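Local atomic coordinates of Mll8374 protein (Mesorhizobium loti, PDB entry 3B5E), a protein that probably hydrolyses carboxylic ester bonds as a serine carboxylesterase of the alpha/beta-hydrolase fold. Residues L16-R21 with R63-Q68; F34-S39 with F72-R77; V41-L46 with L59-G64. One frame throughout, in Å; residues are numbered along the deposited sequence.

Contact 1. Residues L16-R21 with R63-Q68. With EDO (1,2-ethanediol), chain K.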
loop_
_atom_site.group_PDB
_atom_site.type_symbol
_atom_site.label_atom_id
_atom_site.label_comp_id
_atom_site.label_asym_id
_atom_site.label_seq_id
_atom_site.Cartn_x
_atom_site.Cartn_y
_atom_site.Cartn_z
ATOM N N LEU A 16 -7.976 16.826 4.943
ATOM C CA LEU A 16 -6.535 16.579 4.825
ATOM C C LEU A 16 -6.176 16.448 3.334
ATOM O O LEU A 16 -7.036 16.569 2.478
ATOM C CB LEU A 16 -6.120 15.345 5.654
ATOM C CG LEU A 16 -6.390 15.420 7.157
ATOM C CD1 LEU A 16 -5.832 14.197 7.920
ATOM C CD2 LEU A 16 -5.838 16.714 7.722
ATOM N N ALA A 17 -4.910 16.210 3.029
ATOM C CA ALA A 17 -4.427 16.240 1.639
ATOM C C ALA A 17 -5.066 15.175 0.748
ATOM O O ALA A 17 -5.226 15.395 -0.443
ATOM C CB ALA A 17 -2.899 16.120 1.609
ATOM N N PHE A 18 -5.418 14.026 1.336
ATOM C CA PHE A 18 -6.075 12.921 0.632
ATOM C C PHE A 18 -7.412 12.649 1.284
ATOM O O PHE A 18 -7.501 12.665 2.503
ATOM C CB PHE A 18 -5.212 11.631 0.700
ATOM C CG PHE A 18 -3.992 11.682 -0.165
ATOM C CD1 PHE A 18 -2.928 12.519 0.162
ATOM C CD2 PHE A 18 -3.909 10.928 -1.325
ATOM C CE1 PHE A 18 -1.807 12.577 -0.656
ATOM C CE2 PHE A 18 -2.789 10.978 -2.122
ATOM C CZ PHE A 18 -1.754 11.818 -1.801
ATOM N N PRO A 19 -8.464 12.393 0.483
ATOM C CA PRO A 19 -9.690 11.962 1.153
ATOM C C PRO A 19 -9.509 10.573 1.782
ATOM O O PRO A 19 -8.731 9.765 1.281
ATOM C CB PRO A 19 -10.735 11.925 0.033
ATOM C CG PRO A 19 -10.102 12.557 -1.132
ATOM C CD PRO A 19 -8.633 12.431 -0.975
ATOM N N TYR A 20 -10.187 10.333 2.896
ATOM C CA TYR A 20 -10.087 9.060 3.604
ATOM C C TYR A 20 -11.264 8.784 4.494
ATOM O O TYR A 20 -11.965 9.702 4.915
ATOM C CB TYR A 20 -8.775 8.932 4.402
ATOM C CG TYR A 20 -8.716 9.827 5.608
ATOM C CD1 TYR A 20 -8.531 11.204 5.473
ATOM C CD2 TYR A 20 -8.914 9.302 6.880
ATOM C CE1 TYR A 20 -8.507 12.040 6.595
ATOM C CE2 TYR A 20 -8.899 10.107 7.996
ATOM C CZ TYR A 20 -8.701 11.470 7.863
ATOM O OH TYR A 20 -8.704 12.232 9.022
ATOM N N ARG A 21 -11.455 7.499 4.792
ATOM C CA ARG A 21 -12.392 7.052 5.800
ATOM C C ARG A 21 -11.576 6.398 6.925
ATOM O O ARG A 21 -10.544 5.734 6.665
ATOM C CB ARG A 21 -13.347 6.022 5.220
ATOM C CG ARG A 21 -14.230 6.554 4.143
ATOM C CD ARG A 21 -15.066 5.424 3.585
ATOM N NE ARG A 21 -15.846 5.884 2.434
ATOM C CZ ARG A 21 -17.055 6.440 2.478
ATOM N NH1 ARG A 21 -17.722 6.609 3.612
ATOM N NH2 ARG A 21 -17.620 6.822 1.348
ATOM N N ARG A 63 -7.999 7.639 -0.359
ATOM C CA ARG A 63 -8.392 7.754 -1.776
ATOM C C ARG A 63 -7.333 8.489 -2.578
ATOM O O ARG A 63 -6.855 9.535 -2.160
ATOM C CB ARG A 63 -9.722 8.494 -1.896
ATOM C CG ARG A 63 -10.292 8.593 -3.332
ATOM C CD ARG A 63 -11.486 9.486 -3.439
ATOM N NE ARG A 63 -12.670 8.823 -2.889
ATOM C CZ ARG A 63 -13.914 9.266 -3.011
ATOM N NH1 ARG A 63 -14.179 10.403 -3.626
ATOM N NH2 ARG A 63 -14.905 8.556 -2.507
ATOM N N GLY A 64 -6.995 7.942 -3.745
ATOM C CA GLY A 64 -6.110 8.614 -4.701
ATOM C C GLY A 64 -6.650 9.955 -5.181
ATOM O O GLY A 64 -7.853 10.216 -5.169
ATOM N N ARG A 65 -5.747 10.840 -5.576
ATOM C CA ARG A 65 -6.140 12.207 -5.930
ATOM C C ARG A 65 -6.392 12.432 -7.413
ATOM O O ARG A 65 -6.827 13.509 -7.804
ATOM C CB ARG A 65 -5.100 13.181 -5.432
ATOM C CG ARG A 65 -4.905 13.053 -3.956
ATOM C CD ARG A 65 -4.275 14.265 -3.354
ATOM N NE ARG A 65 -3.018 14.647 -3.990
ATOM C CZ ARG A 65 -2.222 15.617 -3.545
ATOM N NH1 ARG A 65 -2.538 16.314 -2.461
ATOM N NH2 ARG A 65 -1.102 15.897 -4.187
ATOM N N ILE A 66 -6.165 11.410 -8.221
ATOM C CA ILE A 66 -6.324 11.495 -9.669
ATOM C C ILE A 66 -7.538 10.674 -10.098
ATOM O O ILE A 66 -7.572 9.472 -9.856
ATOM C CB ILE A 66 -5.050 10.965 -10.364
ATOM C CG1 ILE A 66 -3.857 11.841 -9.987
ATOM C CG2 ILE A 66 -5.210 10.930 -11.880
ATOM C CD1 ILE A 66 -2.565 11.246 -10.338
ATOM N N PRO A 67 -8.539 11.318 -10.729
ATOM C CA PRO A 67 -9.676 10.567 -11.234
ATOM C C PRO A 67 -9.293 9.579 -12.343
ATOM O O PRO A 67 -8.406 9.833 -13.154
ATOM C CB PRO A 67 -10.608 11.659 -11.787
ATOM C CG PRO A 67 -10.198 12.899 -11.084
ATOM C CD PRO A 67 -8.704 12.760 -10.980
ATOM N N GLN A 68 -9.952 8.439 -12.330
ATOM C CA GLN A 68 -9.838 7.455 -13.396
ATOM C C GLN A 68 -11.208 6.827 -13.527
ATOM O O GLN A 68 -11.629 6.013 -12.692
ATOM C CB GLN A 68 -8.822 6.389 -13.103
ATOM C CG GLN A 68 -8.870 5.309 -14.173
ATOM C CD GLN A 68 -7.727 4.381 -14.079
ATOM O OE1 GLN A 68 -6.638 4.799 -13.721
ATOM N NE2 GLN A 68 -7.954 3.092 -14.383
HETATM C C1 EDO K . -17.493 11.668 -3.898
HETATM O O1 EDO K . -17.660 10.361 -3.338
HETATM C C2 EDO K . -17.731 11.599 -5.401
HETATM O O2 EDO K . -16.488 11.534 -6.114
#

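Contact 2. Residues F34-S39 with F72-R77. With SO4 (sulfate ion), chain C.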
loop_
_atom_site.group_PDB
_atom_site.type_symbol
_atom_site.label_atom_id
_atom_site.label_comp_id
_atom_site.label_asym_id
_atom_site.label_seq_id
_atom_site.Cartn_x
_atom_site.Cartn_y
_atom_site.Cartn_z
ATOM N N PHE A 34 -3.037 1.286 6.906
ATOM C CA PHE A 34 -3.293 2.211 5.806
ATOM C C PHE A 34 -3.551 1.386 4.554
ATOM O O PHE A 34 -2.764 0.486 4.237
ATOM C CB PHE A 34 -2.097 3.127 5.545
ATOM C CG PHE A 34 -1.925 4.218 6.550
ATOM C CD1 PHE A 34 -1.388 3.954 7.801
ATOM C CD2 PHE A 34 -2.267 5.517 6.229
ATOM C CE1 PHE A 34 -1.210 4.982 8.735
ATOM C CE2 PHE A 34 -2.083 6.544 7.153
ATOM C CZ PHE A 34 -1.543 6.277 8.397
ATOM N N LEU A 35 -4.678 1.646 3.903
ATOM C CA LEU A 35 -5.135 0.914 2.730
ATOM C C LEU A 35 -5.076 1.817 1.504
ATOM O O LEU A 35 -5.608 2.937 1.523
ATOM C CB LEU A 35 -6.562 0.407 2.934
ATOM C CG LEU A 35 -6.929 -0.298 4.230
ATOM C CD1 LEU A 35 -8.432 -0.677 4.145
ATOM C CD2 LEU A 35 -6.083 -1.503 4.445
ATOM N N LEU A 36 -4.407 1.333 0.439
ATOM C CA LEU A 36 -4.300 2.042 -0.838
ATOM C C LEU A 36 -4.775 1.156 -1.978
ATOM O O LEU A 36 -4.084 0.214 -2.399
ATOM C CB LEU A 36 -2.869 2.519 -1.099
ATOM C CG LEU A 36 -2.255 3.557 -0.145
ATOM C CD1 LEU A 36 -1.702 2.879 1.147
ATOM C CD2 LEU A 36 -1.183 4.456 -0.788
ATOM N N HIS A 37 -5.944 1.509 -2.475
ATOM C CA HIS A 37 -6.676 0.804 -3.516
ATOM C C HIS A 37 -5.973 0.723 -4.884
ATOM O O HIS A 37 -5.083 1.495 -5.188
ATOM C CB HIS A 37 -8.069 1.473 -3.652
ATOM C CG HIS A 37 -8.023 2.901 -4.120
ATOM N ND1 HIS A 37 -7.791 3.246 -5.437
ATOM C CD2 HIS A 37 -8.134 4.074 -3.442
ATOM C CE1 HIS A 37 -7.758 4.565 -5.546
ATOM N NE2 HIS A 37 -7.976 5.094 -4.352
ATOM N N GLY A 38 -6.444 -0.207 -5.720
ATOM C CA GLY A 38 -6.033 -0.283 -7.107
ATOM C C GLY A 38 -6.610 0.850 -7.937
ATOM O O GLY A 38 -7.551 1.540 -7.525
ATOM N N SER A 39 -6.049 1.025 -9.117
ATOM C CA SER A 39 -6.482 2.108 -10.016
ATOM C C SER A 39 -7.889 1.858 -10.544
ATOM O O SER A 39 -8.275 0.701 -10.784
ATOM C CB SER A 39 -5.513 2.281 -11.167
ATOM O OG SER A 39 -5.719 1.292 -12.150
ATOM N N PHE A 72 -10.384 6.229 -8.970
ATOM C CA PHE A 72 -9.222 7.054 -8.700
ATOM C C PHE A 72 -7.936 6.236 -8.881
ATOM O O PHE A 72 -7.947 4.985 -8.946
ATOM C CB PHE A 72 -9.331 7.673 -7.276
ATOM C CG PHE A 72 -10.613 8.442 -7.077
ATOM C CD1 PHE A 72 -10.695 9.776 -7.454
ATOM C CD2 PHE A 72 -11.776 7.806 -6.607
ATOM C CE1 PHE A 72 -11.898 10.462 -7.358
ATOM C CE2 PHE A 72 -12.978 8.497 -6.504
ATOM C CZ PHE A 72 -13.029 9.822 -6.879
ATOM N N ARG A 73 -6.840 6.968 -8.974
ATOM C CA ARG A 73 -5.516 6.391 -8.999
ATOM C C ARG A 73 -4.559 7.293 -8.247
ATOM O O ARG A 73 -4.890 8.428 -7.932
ATOM C CB ARG A 73 -5.048 6.161 -10.444
ATOM C CG ARG A 73 -5.060 7.414 -11.372
ATOM C CD ARG A 73 -4.595 7.067 -12.793
ATOM N NE ARG A 73 -3.279 6.432 -12.728
ATOM C CZ ARG A 73 -3.010 5.154 -12.933
ATOM N NH1 ARG A 73 -3.939 4.310 -13.368
ATOM N NH2 ARG A 73 -1.760 4.727 -12.766
ATOM N N TRP A 74 -3.367 6.759 -7.990
ATOM C CA TRP A 74 -2.388 7.351 -7.077
ATOM C C TRP A 74 -1.356 8.247 -7.760
ATOM O O TRP A 74 -0.792 9.127 -7.142
ATOM C CB TRP A 74 -1.710 6.216 -6.290
ATOM C CG TRP A 74 -2.730 5.561 -5.367
ATOM C CD1 TRP A 74 -3.413 4.408 -5.580
ATOM C CD2 TRP A 74 -3.198 6.080 -4.113
ATOM N NE1 TRP A 74 -4.295 4.184 -4.562
ATOM C CE2 TRP A 74 -4.185 5.192 -3.642
ATOM C CE3 TRP A 74 -2.902 7.225 -3.363
ATOM C CZ2 TRP A 74 -4.831 5.388 -2.450
ATOM C CZ3 TRP A 74 -3.549 7.412 -2.188
ATOM C CH2 TRP A 74 -4.511 6.505 -1.744
ATOM N N PHE A 75 -1.090 7.983 -9.030
ATOM C CA PHE A 75 -0.179 8.810 -9.826
ATOM C C PHE A 75 -0.431 8.550 -11.303
ATOM O O PHE A 75 -0.968 7.519 -11.667
ATOM C CB PHE A 75 1.305 8.597 -9.441
ATOM C CG PHE A 75 1.716 7.160 -9.301
ATOM C CD1 PHE A 75 1.993 6.370 -10.430
ATOM C CD2 PHE A 75 1.872 6.582 -8.041
ATOM C CE1 PHE A 75 2.407 5.061 -10.301
ATOM C CE2 PHE A 75 2.240 5.256 -7.907
ATOM C CZ PHE A 75 2.522 4.484 -9.051
ATOM N N GLU A 76 -0.023 9.482 -12.144
ATOM C CA GLU A 76 -0.365 9.426 -13.557
ATOM C C GLU A 76 0.367 8.300 -14.263
ATOM O O GLU A 76 1.530 7.988 -13.968
ATOM C CB GLU A 76 -0.048 10.764 -14.233
ATOM C CG GLU A 76 -0.780 11.945 -13.629
ATOM C CD GLU A 76 -2.257 12.076 -14.053
ATOM O OE1 GLU A 76 -2.795 11.173 -14.746
ATOM O OE2 GLU A 76 -2.883 13.107 -13.669
ATOM N N ARG A 77 -0.337 7.678 -15.199
ATOM C CA ARG A 77 0.237 6.677 -16.061
ATOM C C ARG A 77 0.457 7.220 -17.482
ATOM O O ARG A 77 -0.380 7.939 -18.024
ATOM C CB ARG A 77 -0.674 5.466 -16.103
ATOM C CG ARG A 77 -0.067 4.331 -16.868
ATOM C CD ARG A 77 -0.842 3.105 -16.706
ATOM N NE ARG A 77 -2.160 3.255 -17.273
ATOM C CZ ARG A 77 -2.968 2.244 -17.554
ATOM N NH1 ARG A 77 -2.599 0.986 -17.338
ATOM N NH2 ARG A 77 -4.160 2.495 -18.068
HETATM S S SO4 C . -2.089 0.782 -13.174
HETATM O O1 SO4 C . -1.235 1.517 -12.275
HETATM O O2 SO4 C . -3.343 1.447 -13.468
HETATM O O3 SO4 C . -2.497 -0.425 -12.573
HETATM O O4 SO4 C . -1.406 0.599 -14.447
#

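Contact 3. Residues V41-L46 with L59-G64. With EDO (1,2-ethanediol), chain K.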
loop_
_atom_site.group_PDB
_atom_site.type_symbol
_atom_site.label_atom_id
_atom_site.label_comp_id
_atom_site.label_asym_id
_atom_site.label_seq_id
_atom_site.Cartn_x
_atom_site.Cartn_y
_atom_site.Cartn_z
ATOM N N VAL A 41 -10.778 2.497 -9.002
ATOM C CA VAL A 41 -11.770 2.214 -7.946
ATOM C C VAL A 41 -11.561 3.216 -6.804
ATOM O O VAL A 41 -10.803 4.173 -6.962
ATOM C CB VAL A 41 -11.679 0.720 -7.493
ATOM C CG1 VAL A 41 -12.036 -0.188 -8.673
ATOM C CG2 VAL A 41 -10.281 0.389 -6.964
ATOM N N ASP A 42 -12.212 3.009 -5.667
ATOM C CA ASP A 42 -12.076 3.956 -4.560
ATOM C C ASP A 42 -11.649 3.298 -3.241
ATOM O O ASP A 42 -11.327 2.105 -3.179
ATOM C CB ASP A 42 -13.378 4.783 -4.422
ATOM C CG ASP A 42 -14.551 3.977 -3.880
ATOM O OD1 ASP A 42 -14.370 2.913 -3.272
ATOM O OD2 ASP A 42 -15.685 4.432 -4.064
ATOM N N GLU A 43 -11.643 4.113 -2.189
ATOM C CA GLU A 43 -11.159 3.734 -0.872
ATOM C C GLU A 43 -11.996 2.687 -0.145
ATOM O O GLU A 43 -11.566 2.158 0.862
ATOM C CB GLU A 43 -11.048 4.991 -0.003
ATOM C CG GLU A 43 -12.344 5.496 0.596
ATOM C CD GLU A 43 -13.347 6.073 -0.408
ATOM O OE1 GLU A 43 -12.954 6.449 -1.527
ATOM O OE2 GLU A 43 -14.549 6.167 -0.053
ATOM N N THR A 44 -13.187 2.393 -0.629
ATOM C CA THR A 44 -14.018 1.361 0.007
ATOM C C THR A 44 -13.581 -0.069 -0.355
ATOM O O THR A 44 -13.981 -1.032 0.305
ATOM C CB THR A 44 -15.499 1.539 -0.364
ATOM O OG1 THR A 44 -15.667 1.337 -1.777
ATOM C CG2 THR A 44 -15.996 2.922 0.039
ATOM N N THR A 45 -12.767 -0.202 -1.400
ATOM C CA THR A 45 -12.547 -1.492 -2.064
ATOM C C THR A 45 -11.679 -2.493 -1.288
ATOM O O THR A 45 -11.888 -3.697 -1.410
ATOM C CB THR A 45 -12.042 -1.316 -3.525
ATOM O OG1 THR A 45 -10.812 -0.588 -3.516
ATOM C CG2 THR A 45 -13.067 -0.601 -4.396
ATOM N N LEU A 46 -10.738 -2.022 -0.477
ATOM C CA LEU A 46 -9.888 -2.918 0.304
ATOM C C LEU A 46 -10.400 -3.143 1.724
ATOM O O LEU A 46 -9.790 -3.908 2.485
ATOM C CB LEU A 46 -8.453 -2.382 0.339
ATOM C CG LEU A 46 -7.620 -2.293 -0.956
ATOM C CD1 LEU A 46 -6.228 -1.926 -0.610
ATOM C CD2 LEU A 46 -7.678 -3.655 -1.718
ATOM N N LEU A 59 -8.446 1.255 10.541
ATOM C CA LEU A 59 -8.218 1.318 9.125
ATOM C C LEU A 59 -8.279 2.773 8.659
ATOM O O LEU A 59 -9.256 3.483 8.938
ATOM C CB LEU A 59 -9.265 0.486 8.373
ATOM C CG LEU A 59 -9.449 -0.961 8.837
ATOM C CD1 LEU A 59 -10.485 -1.617 7.938
ATOM C CD2 LEU A 59 -8.122 -1.778 8.863
ATOM N N VAL A 60 -7.219 3.206 7.971
ATOM C CA VAL A 60 -7.215 4.464 7.193
ATOM C C VAL A 60 -7.372 4.068 5.734
ATOM O O VAL A 60 -6.413 3.637 5.078
ATOM C CB VAL A 60 -5.946 5.333 7.393
ATOM C CG1 VAL A 60 -6.011 6.638 6.550
ATOM C CG2 VAL A 60 -5.704 5.670 8.866
ATOM N N ALA A 61 -8.593 4.194 5.233
ATOM C CA ALA A 61 -8.907 3.840 3.856
ATOM C C ALA A 61 -8.811 5.129 3.029
ATOM O O ALA A 61 -9.760 5.904 2.970
ATOM C CB ALA A 61 -10.273 3.233 3.780
ATOM N N ALA A 62 -7.646 5.322 2.395
ATOM C CA ALA A 62 -7.308 6.545 1.680
ATOM C C ALA A 62 -7.716 6.476 0.205
ATOM O O ALA A 62 -7.728 5.399 -0.419
ATOM C CB ALA A 62 -5.839 6.825 1.812
ATOM N N ARG A 63 -7.999 7.639 -0.359
ATOM C CA ARG A 63 -8.392 7.754 -1.776
ATOM C C ARG A 63 -7.333 8.489 -2.578
ATOM O O ARG A 63 -6.855 9.535 -2.160
ATOM C CB ARG A 63 -9.722 8.494 -1.896
ATOM C CG ARG A 63 -10.292 8.593 -3.332
ATOM C CD ARG A 63 -11.486 9.486 -3.439
ATOM N NE ARG A 63 -12.670 8.823 -2.889
ATOM C CZ ARG A 63 -13.914 9.266 -3.011
ATOM N NH1 ARG A 63 -14.179 10.403 -3.626
ATOM N NH2 ARG A 63 -14.905 8.556 -2.507
ATOM N N GLY A 64 -6.995 7.942 -3.745
ATOM C CA GLY A 64 -6.110 8.614 -4.701
ATOM C C GLY A 64 -6.650 9.955 -5.181
ATOM O O GLY A 64 -7.853 10.216 -5.169
HETATM C C1 EDO K . -17.493 11.668 -3.898
HETATM O O1 EDO K . -17.660 10.361 -3.338
HETATM C C2 EDO K . -17.731 11.599 -5.401
HETATM O O2 EDO K . -16.488 11.534 -6.114
#

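Contact 1. Residues L16-R21 with R63-Q68
Arg63 N donates to Pro19 O at 2.8 Å, and the Pro19 ring rests across CB and CD of Arg63; with the Phe18 ring this is the tight part of the contact. At that ring's edge, in its plane, the Arg63 carbonyl oxygen comes to 3.4 Å from CD2 of Phe18; this buried oxygen has no hydrogen-bonding partner in the model. Over one face, CD of Arg65 stands 3.7 Å above the centroid of the Phe18 ring, a CH-pi contact. A bend at chi3 (-54°) lays the guanidinium of Arg65 flat on the ring, the planes 7° apart. Arg65 is an exposed residue, and its guanidinium runs out along the ring to the looser solvent side, where NH1 makes a weak bond of 3.5 Å to Ala17 O. The far end of Arg63 is salt-bridged to Glu43, and its NH1 and NH2 make weak bonds to one hydroxyl (O1) of an ethanediol, probably from the crystallisation liquor. The contact joins the lead-in to edge strand 20-23 with the connection between strands 58-62 and 66-68; helix 85-106 backs it, Phe95 meeting Phe18 edge-to-face and Glu91 pairing with Arg65.

Contact 2. Residues F34-S39 with F72-R77
Trp74 packs its indole against Leu36 and His37 and donates from NE1 to the backbone oxygen of His37 at 2.9 Å, a bent bond (139° at the hydrogen) lying near the indole plane. With CG anti to its carbonyl carbon (chi1 -67°), Trp74 turns one face to Leu36, whose CD2 sits 3.9 Å above the centroid of the six-membered ring. The imidazole of His37 meets the indole obliquely, NE1 of Trp74 standing over its centre. His37 CG lies between the backbone N and the carbonyl carbon (chi1 64°), and ND1 reaches Gly38 O at 2.7 Å, straight at the hydrogen and in the imidazole plane but from above the Gly38 carbonyl plane; NE2 pairs with Gly64 N. Arg73 bends at chi3 and grips Phe75 O side-on through NE and NH2. Its NH1, also bonded to Gln68, meets O2 of a sulfate, probably from the crystallisation liquor, at 2.9 Å; Ser39 OG reaches the same O2 at 2.7 Å. A leucine in place of Trp74 would probably leave the His37 carbonyl without this donor and open a gap beside the imidazole. This His-Gly loop ends inner strand 32-36 near the probable Ser-His-Asp triad, where alpha/beta-hydrolases commonly carry the oxyanion-hole loop; hairpin 66-68/71-73 comes over it, and Asn120 of helix 120-131 binds Trp74 N.

Contact 3. Residues V41-L46 with L59-G64
Glu43 and Arg63 form the salt bridge of this contact. Arg63 approaches side-on with two nitrogens aimed at one oxygen: NE lies 2.8 Å and NH2 3.0 Å from OE1 of Glu43. That oxygen sits in the guanidinium plane, whereas both nitrogens come from the same face of the carboxylate, whose plane is turned 39° from the guanidinium. NH2 adds a weak bond to OE2, the oxygen that also pairs with Arg21, so the carboxylate is shared by two arginines that probably favour its charged form. Glu43 gets there by a bend at chi2 (-69°), which folds the carboxylate toward Arg63. Asp42 OD2, 4.5 Å from Arg63 NH2 and well out of the guanidinium plane, adds only its charge. Of the packing, Glu43 CB rests 3.4 Å from both Ala61 O and Ala62 O, and the methyl of Ala61 comes equally near Glu43 O. Hydrogen bonds within the loop set its shape. Thr45 N and OG1 both reach Asp42 O in a type I turn from Asp42 to Thr45, while Asp42 OD1 takes Thr44 N from above the carboxylate plane at 2.9 Å in an Asx turn and also receives the Thr44 hydroxyl. The loop leads from strand 32-36 into helix 47-53, lying over the end of strand 58-62, which is flanked by strands 20-23 and 32-36.

Overall arrangement
Contact 1 is a surface contact, while contacts 2 and 3 are buried, yet burial does not sort their chemistry. In contact 1 a cationic side chain covers an aromatic ring; buried contact 2 rests mainly on aromatic and aliphatic packing, with a sulfate held at its outer end by Ser39 and Arg73; buried contact 3 rests on a salt bridge. Contacts 1 and 3 share Arg63 and Gly64 and meet through the salt bridge of Arg21 with Glu43 and the backbone pairing of Arg21 with Ala61, joining neighbouring strands 20-23 and 58-62. Contacts 2 and 3 lie on neighbouring parallel strands 32-36 and 58-62, bonded through Leu35 N to Val60 O, and Phe72 N bonds Val41 O. The hairpin of strands 66-68 and 71-73 ties contact 1 to contact 2.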